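PDB 4PYR: putative branched-chain amino acid ABC transporter from Chromobacterium violaceum, which is an LppC-family lipoprotein of the periplasmic-binding-protein type that binds glutathione and perhaps regulates an enzyme. Local coordinates for residues Asp70-Leu75 and Thr83-Ser88; Lys98-Ser103 and Leu282-Asp287. All coordinates share one frame; numbering follows the deposited sequence.

Contact 1: residues Asp70-Leu75 and Thr83-Ser88. With GSH (glutathione), chain B.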
loop_
_atom_site.group_PDB
_atom_site.type_symbol
_atom_site.label_atom_id
_atom_site.label_comp_id
_atom_site.label_asym_id
_atom_site.label_seq_id
_atom_site.Cartn_x
_atom_site.Cartn_y
_atom_site.Cartn_z
ATOM N N ASP A 70 1.645 5.092 -16.998
ATOM C CA ASP A 70 1.521 5.235 -18.441
ATOM C C ASP A 70 1.533 3.887 -19.154
ATOM O O ASP A 70 0.829 3.703 -20.113
ATOM C CB ASP A 70 2.626 6.139 -18.995
ATOM C CG ASP A 70 2.254 6.762 -20.303
ATOM O OD1 ASP A 70 1.189 7.397 -20.353
ATOM O OD2 ASP A 70 3.042 6.633 -21.261
ATOM N N SER A 71 2.322 2.916 -18.680
ATOM C CA SER A 71 2.273 1.557 -19.240
ATOM C C SER A 71 0.917 0.874 -19.086
ATOM O O SER A 71 0.510 0.086 -19.947
ATOM C CB SER A 71 3.271 0.645 -18.508
ATOM O OG SER A 71 4.583 1.031 -18.797
ATOM N N ILE A 72 0.275 1.112 -17.945
ATOM C CA ILE A 72 -1.040 0.555 -17.672
ATOM C C ILE A 72 -2.072 1.014 -18.711
ATOM O O ILE A 72 -2.795 0.180 -19.247
ATOM C CB ILE A 72 -1.477 0.846 -16.226
ATOM C CG1 ILE A 72 -0.591 0.048 -15.267
ATOM C CG2 ILE A 72 -2.949 0.532 -16.029
ATOM C CD1 ILE A 72 -0.717 0.444 -13.814
ATOM N N VAL A 73 -2.100 2.322 -18.994
ATOM C CA VAL A 73 -3.012 2.917 -19.977
ATOM C C VAL A 73 -2.791 2.357 -21.381
ATOM O O VAL A 73 -3.750 2.038 -22.089
ATOM C CB VAL A 73 -2.860 4.446 -20.022
ATOM C CG1 VAL A 73 -3.717 5.033 -21.134
ATOM C CG2 VAL A 73 -3.259 5.057 -18.680
ATOM N N LYS A 74 -1.527 2.261 -21.786
ATOM C CA LYS A 74 -1.162 1.721 -23.104
ATOM C C LYS A 74 -1.551 0.265 -23.281
ATOM O O LYS A 74 -1.821 -0.171 -24.399
ATOM C CB LYS A 74 0.359 1.847 -23.337
ATOM C CG LYS A 74 0.826 3.281 -23.518
ATOM C CD LYS A 74 2.328 3.367 -23.781
ATOM C CE LYS A 74 2.738 4.736 -24.294
ATOM N NZ LYS A 74 2.072 5.076 -25.566
ATOM N N LEU A 75 -1.494 -0.484 -22.191
ATOM C CA LEU A 75 -1.693 -1.940 -22.197
ATOM C C LEU A 75 -3.162 -2.374 -22.118
ATOM O O LEU A 75 -3.530 -3.368 -22.719
ATOM C CB LEU A 75 -0.931 -2.586 -21.043
ATOM C CG LEU A 75 -0.968 -4.132 -20.916
ATOM C CD1 LEU A 75 -0.417 -4.729 -22.213
ATOM C CD2 LEU A 75 -0.229 -4.680 -19.711
ATOM N N THR A 83 -4.533 -9.819 -15.354
ATOM C CA THR A 83 -3.320 -9.026 -15.259
ATOM C C THR A 83 -3.389 -8.160 -14.033
ATOM O O THR A 83 -4.340 -7.421 -13.831
ATOM C CB THR A 83 -3.171 -8.212 -16.545
ATOM O OG1 THR A 83 -3.071 -9.131 -17.620
ATOM C CG2 THR A 83 -1.961 -7.347 -16.538
ATOM N N LEU A 84 -2.369 -8.342 -13.183
ATOM C CA LEU A 84 -2.284 -7.631 -11.918
ATOM C C LEU A 84 -1.285 -6.505 -12.043
ATOM O O LEU A 84 -0.077 -6.679 -11.768
ATOM C CB LEU A 84 -1.892 -8.599 -10.790
ATOM C CG LEU A 84 -1.993 -7.961 -9.428
ATOM C CD1 LEU A 84 -3.403 -7.683 -8.965
ATOM C CD2 LEU A 84 -1.275 -8.914 -8.473
ATOM N N ALA A 85 -1.776 -5.337 -12.442
ATOM C CA ALA A 85 -0.948 -4.131 -12.422
ATOM C C ALA A 85 -0.596 -3.716 -10.994
ATOM O O ALA A 85 -1.327 -3.954 -10.043
ATOM C CB ALA A 85 -1.645 -3.003 -13.167
ATOM N N LEU A 86 0.564 -3.061 -10.859
ATOM C CA LEU A 86 1.028 -2.685 -9.535
ATOM C C LEU A 86 0.983 -1.192 -9.338
ATOM O O LEU A 86 1.790 -0.611 -8.609
ATOM C CB LEU A 86 2.431 -3.260 -9.296
ATOM C CG LEU A 86 2.534 -4.802 -9.344
ATOM C CD1 LEU A 86 3.974 -5.265 -9.082
ATOM C CD2 LEU A 86 1.600 -5.427 -8.320
ATOM N N ASN A 87 0.031 -0.573 -10.019
ATOM C CA ASN A 87 -0.326 0.819 -9.804
ATOM C C ASN A 87 -1.811 0.933 -10.096
ATOM O O ASN A 87 -2.408 -0.014 -10.585
ATOM C CB ASN A 87 0.529 1.765 -10.680
ATOM C CG ASN A 87 0.415 3.201 -10.223
ATOM O OD1 ASN A 87 -0.623 3.875 -10.403
ATOM N ND2 ASN A 87 1.442 3.657 -9.574
ATOM N N SER A 88 -2.408 2.085 -9.782
ATOM C CA SER A 88 -3.811 2.333 -10.098
ATOM C C SER A 88 -3.984 2.255 -11.571
ATOM O O SER A 88 -3.105 2.685 -12.320
ATOM C CB SER A 88 -4.214 3.724 -9.654
ATOM O OG SER A 88 -4.023 3.853 -8.261
HETATM N N1 GSH B . -3.996 8.641 -7.934
HETATM C CA1 GSH B . -2.966 9.320 -7.177
HETATM C C1 GSH B . -3.328 10.762 -6.889
HETATM O O11 GSH B . -4.410 11.049 -6.307
HETATM O O12 GSH B . -2.504 11.654 -7.202
HETATM C CB1 GSH B . -1.626 9.255 -7.920
HETATM C CG1 GSH B . -1.170 7.834 -8.248
HETATM C CD1 GSH B . -0.899 7.057 -6.996
HETATM O OE1 GSH B . -1.200 7.544 -5.916
HETATM N N2 GSH B . -0.316 5.853 -7.192
HETATM C CA2 GSH B . 0.061 4.900 -6.140
HETATM C C2 GSH B . 1.553 4.870 -6.004
HETATM O O2 GSH B . 2.005 5.992 -6.260
HETATM C CB2 GSH B . -0.506 3.532 -6.471
HETATM S SG2 GSH B . -1.939 3.700 -7.524
HETATM N N3 GSH B . 2.343 3.786 -5.657
HETATM C CA3 GSH B . 2.005 2.420 -5.156
HETATM C C3 GSH B . 2.734 1.241 -5.806
HETATM O O31 GSH B . 2.985 0.188 -5.136
HETATM O O32 GSH B . 3.078 1.341 -7.001
#
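Ile72 of helix 69-75 meets Ala85 of strand 83-85 through purely apolar contact: its CD1 lies 3.6 Å from Ala85 CB, and its CG1 also reaches that methyl. The small alanine lets the helix approach closely, with 7.0 Å between Ile72 CA and Ala85 CA. Because CG1 stands anti to the carbonyl carbon (chi1 -68°) and the chain then extends, CD1 is carried on past the strand's end. There it touches Asn87 CB at 3.6 Å, the two side chains crossing at about a right angle, and lies equally near the Ser88 backbone O, a van der Waals contact. Leu75, one helical turn further on, adds a looser contact, its CD2 lying 4.5 Å from Thr83 CG2. Thr83 thereby suits both demands: its methyl faces the helix, while OG1 is hydrogen-bonded to Val81 O and Tyr52 OH. Toward the ligand the character changes, as Leu86, Asn87 and Ser88 belong to the glutathione pocket. The contact closes the beta-alpha-beta unit of strand 62-64, helix 69-75 and strand 83-85, with Leu75 also packed on helix 48-57 and the far side of the strand covered by helix 245-265, against which Leu84 rests.

Contact 2: residues Lys98-Ser103 and Leu282-Asp287. With GSH (glutathione), chain B.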
loop_
_atom_site.group_PDB
_atom_site.type_symbol
_atom_site.label_atom_id
_atom_site.label_comp_id
_atom_site.label_asym_id
_atom_site.label_seq_id
_atom_site.Cartn_x
_atom_site.Cartn_y
_atom_site.Cartn_z
ATOM N N LYS A 98 -10.376 -8.092 -17.022
ATOM C CA LYS A 98 -9.259 -8.935 -16.651
ATOM C C LYS A 98 -8.095 -8.138 -16.096
ATOM O O LYS A 98 -7.109 -8.742 -15.750
ATOM C CB LYS A 98 -8.756 -9.715 -17.853
ATOM C CG LYS A 98 -9.762 -10.710 -18.380
ATOM C CD LYS A 98 -9.099 -11.477 -19.519
ATOM C CE LYS A 98 -9.186 -12.978 -19.309
ATOM N NZ LYS A 98 -10.384 -13.486 -20.007
ATOM N N LEU A 99 -8.232 -6.818 -16.041
ATOM C CA LEU A 99 -7.193 -5.951 -15.496
ATOM C C LEU A 99 -7.515 -5.526 -14.078
ATOM O O LEU A 99 -8.503 -4.887 -13.820
ATOM C CB LEU A 99 -7.007 -4.719 -16.396
ATOM C CG LEU A 99 -5.901 -3.741 -15.983
ATOM C CD1 LEU A 99 -4.569 -4.482 -15.821
ATOM C CD2 LEU A 99 -5.780 -2.552 -16.935
ATOM N N TYR A 100 -6.556 -5.858 -13.160
ATOM C CA TYR A 100 -6.736 -5.652 -11.729
ATOM C C TYR A 100 -5.524 -4.844 -11.238
ATOM O O TYR A 100 -4.551 -4.684 -11.963
ATOM C CB TYR A 100 -6.745 -7.010 -10.975
ATOM C CG TYR A 100 -7.850 -7.956 -11.438
ATOM C CD1 TYR A 100 -9.073 -7.941 -10.817
ATOM C CD2 TYR A 100 -7.623 -8.875 -12.458
ATOM C CE1 TYR A 100 -10.117 -8.776 -11.257
ATOM C CE2 TYR A 100 -8.642 -9.730 -12.892
ATOM C CZ TYR A 100 -9.867 -9.679 -12.283
ATOM O OH TYR A 100 -10.884 -10.533 -12.702
ATOM N N SER A 101 -5.627 -4.326 -10.021
ATOM C CA SER A 101 -4.523 -3.545 -9.425
ATOM C C SER A 101 -4.264 -4.034 -8.010
ATOM O O SER A 101 -5.190 -4.313 -7.282
ATOM C CB SER A 101 -4.876 -2.041 -9.368
ATOM O OG SER A 101 -3.887 -1.301 -8.650
ATOM N N LEU A 102 -2.985 -4.097 -7.630
ATOM C CA LEU A 102 -2.574 -4.173 -6.218
ATOM C C LEU A 102 -1.493 -3.120 -6.050
ATOM O O LEU A 102 -0.543 -3.142 -6.776
ATOM C CB LEU A 102 -1.984 -5.529 -5.865
ATOM C CG LEU A 102 -1.439 -5.665 -4.428
ATOM C CD1 LEU A 102 -2.515 -5.498 -3.357
ATOM C CD2 LEU A 102 -0.749 -6.989 -4.227
ATOM N N SER A 103 -1.681 -2.239 -5.093
ATOM C CA SER A 103 -0.734 -1.135 -4.886
ATOM C C SER A 103 -0.724 -0.724 -3.419
ATOM O O SER A 103 -1.478 -1.253 -2.604
ATOM C CB SER A 103 -1.119 0.065 -5.787
ATOM O OG SER A 103 -2.250 0.745 -5.283
ATOM N N LEU A 282 -6.656 -8.857 1.688
ATOM C CA LEU A 282 -6.974 -8.342 0.381
ATOM C C LEU A 282 -8.322 -8.861 -0.118
ATOM O O LEU A 282 -8.660 -10.018 0.043
ATOM C CB LEU A 282 -5.925 -8.789 -0.619
ATOM C CG LEU A 282 -4.488 -8.526 -0.189
ATOM C CD1 LEU A 282 -3.538 -8.928 -1.274
ATOM C CD2 LEU A 282 -4.319 -7.059 0.086
ATOM N N LYS A 283 -9.047 -7.954 -0.745
ATOM C CA LYS A 283 -10.301 -8.252 -1.442
ATOM C C LYS A 283 -10.580 -7.160 -2.469
ATOM O O LYS A 283 -10.114 -6.020 -2.326
ATOM C CB LYS A 283 -11.457 -8.406 -0.456
ATOM C CG LYS A 283 -12.003 -7.134 0.168
ATOM C CD LYS A 283 -13.296 -7.452 0.945
ATOM C CE LYS A 283 -13.098 -7.638 2.437
ATOM N NZ LYS A 283 -12.060 -8.648 2.785
ATOM N N LEU A 284 -11.324 -7.508 -3.516
ATOM C CA LEU A 284 -11.480 -6.592 -4.633
ATOM C C LEU A 284 -12.464 -5.503 -4.239
ATOM O O LEU A 284 -13.527 -5.789 -3.650
ATOM C CB LEU A 284 -11.974 -7.360 -5.859
ATOM C CG LEU A 284 -11.600 -6.897 -7.243
ATOM C CD1 LEU A 284 -10.103 -6.652 -7.336
ATOM C CD2 LEU A 284 -12.041 -7.903 -8.293
ATOM N N GLY A 285 -12.127 -4.271 -4.603
ATOM C CA GLY A 285 -12.971 -3.083 -4.383
ATOM C C GLY A 285 -13.022 -2.221 -5.622
ATOM O O GLY A 285 -12.955 -2.717 -6.759
ATOM N N ARG A 286 -13.177 -0.917 -5.413
ATOM C CA ARG A 286 -13.337 0.020 -6.515
ATOM C C ARG A 286 -12.212 -0.017 -7.539
ATOM O O ARG A 286 -11.055 -0.211 -7.182
ATOM C CB ARG A 286 -13.446 1.441 -5.987
ATOM C CG ARG A 286 -12.355 1.887 -5.038
ATOM C CD ARG A 286 -12.253 3.403 -5.051
ATOM N NE ARG A 286 -13.515 4.013 -5.380
ATOM N N ASP A 287 -12.552 0.201 -8.807
ATOM C CA ASP A 287 -11.509 0.311 -9.837
ATOM C C ASP A 287 -10.782 -1.061 -10.012
ATOM O O ASP A 287 -9.656 -1.081 -10.471
ATOM C CB ASP A 287 -10.461 1.424 -9.455
ATOM C CG ASP A 287 -10.953 2.868 -9.697
ATOM O OD1 ASP A 287 -11.130 3.259 -10.861
ATOM O OD2 ASP A 287 -11.076 3.660 -8.720
HETATM N N1 GSH B . -3.996 8.641 -7.934
HETATM C CA1 GSH B . -2.966 9.320 -7.177
HETATM C C1 GSH B . -3.328 10.762 -6.889
HETATM O O11 GSH B . -4.410 11.049 -6.307
HETATM O O12 GSH B . -2.504 11.654 -7.202
HETATM C CB1 GSH B . -1.626 9.255 -7.920
HETATM C CG1 GSH B . -1.170 7.834 -8.248
HETATM C CD1 GSH B . -0.899 7.057 -6.996
HETATM O OE1 GSH B . -1.200 7.544 -5.916
HETATM N N2 GSH B . -0.316 5.853 -7.192
HETATM C CA2 GSH B . 0.061 4.900 -6.140
HETATM C C2 GSH B . 1.553 4.870 -6.004
HETATM O O2 GSH B . 2.005 5.992 -6.260
HETATM C CB2 GSH B . -0.506 3.532 -6.471
HETATM S SG2 GSH B . -1.939 3.700 -7.524
HETATM N N3 GSH B . 2.343 3.786 -5.657
HETATM C CA3 GSH B . 2.005 2.420 -5.156
HETATM C C3 GSH B . 2.734 1.241 -5.806
HETATM O O31 GSH B . 2.985 0.188 -5.136
HETATM O O32 GSH B . 3.078 1.341 -7.001
#
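With CG anti to the carbonyl carbon (chi1 -59°), the Tyr100 ring swings off strand 99-101 to meet Leu284, whose CD2 comes to the ring's edge, near its plane, 3.6 Å from CE1. The second methyl, CD1, lies 3.9 Å from Tyr100 CD1, so both methyls of the leucine fork come to the CD1-CE1 edge of the ring while the two side chains cross at about a right angle. Leu102 takes a different first torsion, CG anti to the backbone N (chi1 176°), and this brings its CD1 to the forked end of Leu282: 4.1 Å to Leu282 CD1 and 4.2 Å to Leu282 CD2. Tyrosine suits its place because the ring is apolar where it meets leucine, whereas its OH is hydrogen-bonded to Gly270 N. Leu102 also packs on Leu253 and Leu260 of helix 245-265, and Phe290 of strand 290-298 touches both Tyr100 and Leu284. Next to Leu102, Ser103 borders the glutathione, its OG 3.5 Å from the ligand CB2. Between 98-103 and 282-287 the contact is made by branched aliphatic and aromatic groups alone and depends on shape and exclusion of water; directional bonds come from Leu99 and Ser101, to Arg288 and Phe290.

How the contacts relate
The two contacts follow one another along the chain, 70-75 with 83-88 closing before 98-103 meets the distant 282-287, and their centres lie 11 Å apart. They meet in the five-stranded parallel sheet, where strands 83-85 and 99-101 are neighbours and Thr83 O probably accepts a hydrogen bond from Tyr100 N at 2.8 Å. Contact 1 is local, within a single beta-alpha-beta unit. Contact 2, by contrast, brings the edge strand of that sheet against strand 280-284 of the eight-stranded mixed sheet, linking distant parts of the sequence. Both reach glutathione, consistent with a pocket assembled partly from the loops that follow these two adjacent strands, with Arg137 adding a hydrogen bond to the ligand and Leu253 of helix 245-265 also lining it.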